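Fructose 1-phosphate kinase (Staphylococcus aureus, PDB 2JG5) probably catalyses the ATP-dependent phosphorylation of fructose 1-phosphate to fructose 1,6-bisphosphate, as a pfkB-family sugar kinase that may also act on tagatose 6-phosphate. Local coordinates at residues A223-N236 with I265-T277. Numbering follows the deposited sequence.
Sequences AIYIDKEISIKAVN and IEKAFQQAVACGT
Ile-265 opens the helix side by setting its CG2 over one face of the Tyr-225 ring, 3.9 Å from the centroid, a CH-pi contact offset toward the rim; the same methyl meets Ile-232 CD1. The Tyr-225 hydroxyl, close to Ile-265 CD1, also gives a weak hydrogen bond to Asp-227 OD1. Glu-266, bent at chi2, passes at about a right angle to Ile-232, Glu-266 CG lying 3.8 Å from Ile-232 CD1. Phe-269 buries the most surface: with CG anti to the backbone N (chi1 -178°), its ring rises against the helix-facing side of the hairpin, touching both strands. Tyr-225 CB sits 3.6 Å from the Phe-269 ring centroid, almost on the normal, while Val-273 CG2 lies over the opposite face, offset toward the rim. The tyrosine ring turns its edge toward that phenyl face, planes at 54°. Phe-269 CZ reaches the hairpin backbone, 3.3 Å from Tyr-225 N, and Ala-234 CB approaches Phe-269 CE2 obliquely to its ring. Val-273 CG2 then presses on Ala-234 CB at 3.4 Å, tighter than usual for carbons, and touches Ala-223 CB. Finally, Thr-277 OG1 packs against Asn-236 CB and donates to Val-273 O at 2.7 Å, from the face of that carbonyl opposite Thr-277 N. Strand 230-235 runs roughly along the helix, strand 223-226 roughly against it: a helix packed lengthwise on a beta hairpin, part of the antiparallel C-terminal sheet of this ribokinase-like fold.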
loop_
_atom_site.group_PDB
_atom_site.type_symbol
_atom_site.label_atom_id
_atom_site.label_comp_id
_atom_site.label_asym_id
_atom_site.label_seq_id
_atom_site.Cartn_x
_atom_site.Cartn_y
_atom_site.Cartn_z
ATOM N N ALA A 223 -1.330 -29.354 -22.092
ATOM C CA ALA A 223 -0.708 -29.985 -20.932
ATOM C C ALA A 223 -0.761 -31.497 -21.046
ATOM O O ALA A 223 -1.548 -32.045 -21.813
ATOM C CB ALA A 223 -1.388 -29.525 -19.631
ATOM N N ILE A 224 0.082 -32.168 -20.276
ATOM C CA ILE A 224 0.046 -33.618 -20.209
ATOM C C ILE A 224 -0.082 -34.083 -18.770
ATOM O O ILE A 224 0.677 -33.662 -17.891
ATOM C CB ILE A 224 1.263 -34.276 -20.905
ATOM C CG1 ILE A 224 1.244 -33.947 -22.406
ATOM C CG2 ILE A 224 1.270 -35.794 -20.657
ATOM C CD1 ILE A 224 2.437 -34.390 -23.167
ATOM N N TYR A 225 -1.065 -34.942 -18.540
ATOM C CA TYR A 225 -1.230 -35.590 -17.256
ATOM C C TYR A 225 -0.531 -36.941 -17.342
ATOM O O TYR A 225 -0.707 -37.660 -18.328
ATOM C CB TYR A 225 -2.719 -35.767 -16.938
ATOM C CG TYR A 225 -2.975 -36.657 -15.743
ATOM C CD1 TYR A 225 -3.119 -36.116 -14.461
ATOM C CD2 TYR A 225 -3.044 -38.041 -15.890
ATOM C CE1 TYR A 225 -3.346 -36.936 -13.368
ATOM C CE2 TYR A 225 -3.260 -38.868 -14.806
ATOM C CZ TYR A 225 -3.415 -38.311 -13.552
ATOM O OH TYR A 225 -3.634 -39.145 -12.488
ATOM N N ILE A 226 0.266 -37.273 -16.327
ATOM C CA ILE A 226 0.938 -38.577 -16.274
ATOM C C ILE A 226 0.651 -39.326 -14.964
ATOM O O ILE A 226 0.835 -38.779 -13.872
ATOM C CB ILE A 226 2.489 -38.487 -16.479
ATOM C CG1 ILE A 226 2.860 -37.681 -17.725
ATOM C CG2 ILE A 226 3.105 -39.883 -16.558
ATOM C CD1 ILE A 226 3.069 -36.196 -17.471
ATOM N N ASP A 227 0.234 -40.584 -15.117
ATOM C CA ASP A 227 -0.125 -41.517 -14.044
ATOM C C ASP A 227 0.832 -42.691 -14.094
ATOM O O ASP A 227 1.638 -42.790 -15.022
ATOM C CB ASP A 227 -1.498 -42.097 -14.385
ATOM C CG ASP A 227 -2.450 -42.061 -13.248
ATOM O OD1 ASP A 227 -2.120 -41.442 -12.213
ATOM O OD2 ASP A 227 -3.542 -42.636 -13.411
ATOM N N LYS A 228 0.705 -43.619 -13.144
ATOM C CA LYS A 228 1.382 -44.924 -13.243
ATOM C C LYS A 228 0.719 -45.777 -14.331
ATOM O O LYS A 228 1.365 -46.622 -14.955
ATOM C CB LYS A 228 1.359 -45.670 -11.898
ATOM C CG LYS A 228 2.301 -46.884 -11.798
ATOM C CD LYS A 228 1.965 -47.762 -10.567
ATOM C CE LYS A 228 2.489 -49.208 -10.697
ATOM N NZ LYS A 228 3.816 -49.464 -10.042
ATOM N N GLU A 229 -0.568 -45.534 -14.564
ATOM C CA GLU A 229 -1.360 -46.381 -15.451
ATOM C C GLU A 229 -1.791 -45.726 -16.778
ATOM O O GLU A 229 -2.175 -46.432 -17.710
ATOM C CB GLU A 229 -2.567 -46.976 -14.694
ATOM C CG GLU A 229 -3.487 -45.950 -14.016
ATOM C CD GLU A 229 -4.443 -46.559 -12.973
ATOM O OE1 GLU A 229 -4.822 -47.753 -13.099
ATOM O OE2 GLU A 229 -4.815 -45.822 -12.022
ATOM N N ILE A 230 -1.705 -44.399 -16.869
ATOM C CA ILE A 230 -2.144 -43.661 -18.058
ATOM C C ILE A 230 -1.411 -42.316 -18.228
ATOM O O ILE A 230 -0.928 -41.738 -17.266
ATOM C CB ILE A 230 -3.691 -43.425 -18.022
ATOM C CG1 ILE A 230 -4.251 -43.170 -19.425
ATOM C CG2 ILE A 230 -4.058 -42.295 -17.048
ATOM C CD1 ILE A 230 -5.774 -43.184 -19.517
ATOM N N SER A 231 -1.321 -41.833 -19.464
ATOM C CA SER A 231 -0.985 -40.433 -19.706
ATOM C C SER A 231 -2.007 -39.785 -20.632
ATOM O O SER A 231 -2.506 -40.417 -21.549
ATOM C CB SER A 231 0.439 -40.269 -20.238
ATOM O OG SER A 231 0.608 -40.964 -21.450
ATOM N N ILE A 232 -2.331 -38.526 -20.380
ATOM C CA ILE A 232 -3.390 -37.853 -21.130
ATOM C C ILE A 232 -2.884 -36.556 -21.757
ATOM O O ILE A 232 -2.087 -35.812 -21.155
ATOM C CB ILE A 232 -4.644 -37.575 -20.244
ATOM C CG1 ILE A 232 -5.184 -38.883 -19.657
ATOM C CG2 ILE A 232 -5.761 -36.870 -21.053
ATOM C CD1 ILE A 232 -5.756 -38.743 -18.274
ATOM N N LYS A 233 -3.339 -36.299 -22.977
ATOM C CA LYS A 233 -2.995 -35.060 -23.659
ATOM C C LYS A 233 -4.193 -34.132 -23.721
ATOM O O LYS A 233 -5.253 -34.493 -24.245
ATOM C CB LYS A 233 -2.434 -35.333 -25.057
ATOM C CG LYS A 233 -2.021 -34.083 -25.830
ATOM C CD LYS A 233 -0.868 -33.342 -25.165
ATOM C CE LYS A 233 -0.647 -31.971 -25.774
ATOM N NZ LYS A 233 0.064 -32.038 -27.089
ATOM N N ALA A 234 -4.021 -32.939 -23.163
ATOM C CA ALA A 234 -5.008 -31.875 -23.303
ATOM C C ALA A 234 -4.504 -30.846 -24.307
ATOM O O ALA A 234 -3.320 -30.477 -24.306
ATOM C CB ALA A 234 -5.286 -31.226 -21.974
ATOM N N VAL A 235 -5.399 -30.402 -25.179
ATOM C CA VAL A 235 -5.074 -29.372 -26.147
ATOM C C VAL A 235 -6.126 -28.262 -26.028
ATOM O O VAL A 235 -7.320 -28.496 -26.229
ATOM C CB VAL A 235 -5.010 -29.962 -27.586
ATOM C CG1 VAL A 235 -5.224 -28.888 -28.627
ATOM C CG2 VAL A 235 -3.682 -30.688 -27.822
ATOM N N ASN A 236 -5.682 -27.058 -25.681
ATOM C CA ASN A 236 -6.604 -25.939 -25.514
ATOM C C ASN A 236 -6.805 -25.134 -26.799
ATOM O O ASN A 236 -5.929 -25.136 -27.673
ATOM C CB ASN A 236 -6.181 -25.035 -24.335
ATOM C CG ASN A 236 -4.715 -24.619 -24.384
ATOM O OD1 ASN A 236 -3.900 -25.111 -23.608
ATOM N ND2 ASN A 236 -4.380 -23.700 -25.277
ATOM N N ILE A 265 -10.519 -38.600 -13.799
ATOM C CA ILE A 265 -9.204 -38.006 -14.010
ATOM C C ILE A 265 -9.199 -37.182 -15.314
ATOM O O ILE A 265 -8.789 -36.013 -15.307
ATOM C CB ILE A 265 -8.077 -39.079 -13.951
ATOM C CG1 ILE A 265 -7.582 -39.210 -12.515
ATOM C CG2 ILE A 265 -6.894 -38.712 -14.833
ATOM C CD1 ILE A 265 -7.078 -40.604 -12.168
ATOM N N GLU A 266 -9.704 -37.781 -16.394
ATOM C CA GLU A 266 -9.730 -37.157 -17.723
ATOM C C GLU A 266 -10.503 -35.842 -17.757
ATOM O O GLU A 266 -10.016 -34.840 -18.287
ATOM C CB GLU A 266 -10.333 -38.110 -18.770
ATOM C CG GLU A 266 -9.459 -39.292 -19.156
ATOM C CD GLU A 266 -9.641 -40.510 -18.243
ATOM O OE1 GLU A 266 -10.407 -40.436 -17.256
ATOM O OE2 GLU A 266 -9.009 -41.555 -18.524
ATOM N N LYS A 267 -11.715 -35.851 -17.213
ATOM C CA LYS A 267 -12.553 -34.662 -17.230
ATOM C C LYS A 267 -12.062 -33.607 -16.250
ATOM O O LYS A 267 -12.152 -32.409 -16.535
ATOM C CB LYS A 267 -14.010 -35.027 -16.972
ATOM C CG LYS A 267 -14.640 -35.799 -18.123
ATOM C CD LYS A 267 -15.101 -34.857 -19.210
ATOM C CE LYS A 267 -15.396 -35.591 -20.496
ATOM N NZ LYS A 267 -16.393 -34.820 -21.271
ATOM N N ALA A 268 -11.539 -34.059 -15.109
ATOM C CA ALA A 268 -10.915 -33.165 -14.125
ATOM C C ALA A 268 -9.745 -32.438 -14.767
ATOM O O ALA A 268 -9.576 -31.229 -14.583
ATOM C CB ALA A 268 -10.458 -33.938 -12.913
ATOM N N PHE A 269 -8.957 -33.185 -15.541
ATOM C CA PHE A 269 -7.801 -32.651 -16.266
ATOM C C PHE A 269 -8.253 -31.659 -17.336
ATOM O O PHE A 269 -7.700 -30.558 -17.435
ATOM C CB PHE A 269 -6.971 -33.793 -16.863
ATOM C CG PHE A 269 -5.718 -33.344 -17.591
ATOM C CD1 PHE A 269 -4.792 -32.491 -16.980
ATOM C CD2 PHE A 269 -5.446 -33.816 -18.874
ATOM C CE1 PHE A 269 -3.629 -32.094 -17.655
ATOM C CE2 PHE A 269 -4.279 -33.437 -19.546
ATOM C CZ PHE A 269 -3.378 -32.570 -18.940
ATOM N N GLN A 270 -9.264 -32.048 -18.116
ATOM C CA GLN A 270 -9.932 -31.141 -19.055
ATOM C C GLN A 270 -10.371 -29.825 -18.389
ATOM O O GLN A 270 -10.111 -28.740 -18.923
ATOM C CB GLN A 270 -11.154 -31.825 -19.672
ATOM C CG GLN A 270 -11.688 -31.126 -20.897
ATOM C CD GLN A 270 -13.067 -31.606 -21.291
ATOM O OE1 GLN A 270 -13.903 -31.918 -20.434
ATOM N NE2 GLN A 270 -13.321 -31.654 -22.582
ATOM N N GLN A 271 -11.038 -29.936 -17.237
ATOM C CA GLN A 271 -11.433 -28.775 -16.433
ATOM C C GLN A 271 -10.208 -27.942 -16.036
ATOM O O GLN A 271 -10.232 -26.716 -16.113
ATOM C CB GLN A 271 -12.204 -29.230 -15.183
ATOM C CG GLN A 271 -12.525 -28.129 -14.184
ATOM C CD GLN A 271 -13.836 -28.362 -13.482
ATOM O OE1 GLN A 271 -14.899 -28.047 -14.017
ATOM N NE2 GLN A 271 -13.777 -28.913 -12.268
ATOM N N ALA A 272 -9.138 -28.633 -15.643
ATOM C CA ALA A 272 -7.876 -28.024 -15.255
ATOM C C ALA A 272 -7.295 -27.146 -16.366
ATOM O O ALA A 272 -6.951 -25.982 -16.124
ATOM C CB ALA A 272 -6.893 -29.097 -14.838
ATOM N N VAL A 273 -7.216 -27.697 -17.580
ATOM C CA VAL A 273 -6.687 -26.978 -18.747
ATOM C C VAL A 273 -7.605 -25.830 -19.200
ATOM O O VAL A 273 -7.128 -24.747 -19.568
ATOM C CB VAL A 273 -6.306 -27.950 -19.911
ATOM C CG1 VAL A 273 -5.909 -27.189 -21.145
ATOM C CG2 VAL A 273 -5.151 -28.864 -19.484
ATOM N N ALA A 274 -8.915 -26.064 -19.156
ATOM C CA ALA A 274 -9.897 -25.007 -19.441
ATOM C C ALA A 274 -9.695 -23.811 -18.518
ATOM O O ALA A 274 -9.684 -22.673 -18.979
ATOM C CB ALA A 274 -11.325 -25.531 -19.307
ATOM N N CYS A 275 -9.534 -24.079 -17.222
ATOM C CA CYS A 275 -9.296 -23.026 -16.231
ATOM C C CYS A 275 -8.071 -22.159 -16.511
ATOM O O CYS A 275 -8.162 -20.926 -16.504
ATOM C CB CYS A 275 -9.189 -23.629 -14.834
ATOM S SG CYS A 275 -10.724 -24.310 -14.273
ATOM N N GLY A 276 -6.934 -22.813 -16.757
ATOM C CA GLY A 276 -5.684 -22.131 -17.054
ATOM C C GLY A 276 -5.731 -21.361 -18.358
ATOM O O GLY A 276 -5.111 -20.306 -18.488
ATOM N N THR A 277 -6.471 -21.897 -19.323
ATOM C CA THR A 277 -6.664 -21.234 -20.600
ATOM C C THR A 277 -7.552 -20.013 -20.430
ATOM O O THR A 277 -7.173 -18.912 -20.831
ATOM C CB THR A 277 -7.263 -22.182 -21.643
ATOM O OG1 THR A 277 -6.438 -23.348 -21.735
ATOM C CG2 THR A 277 -7.338 -21.504 -23.022
#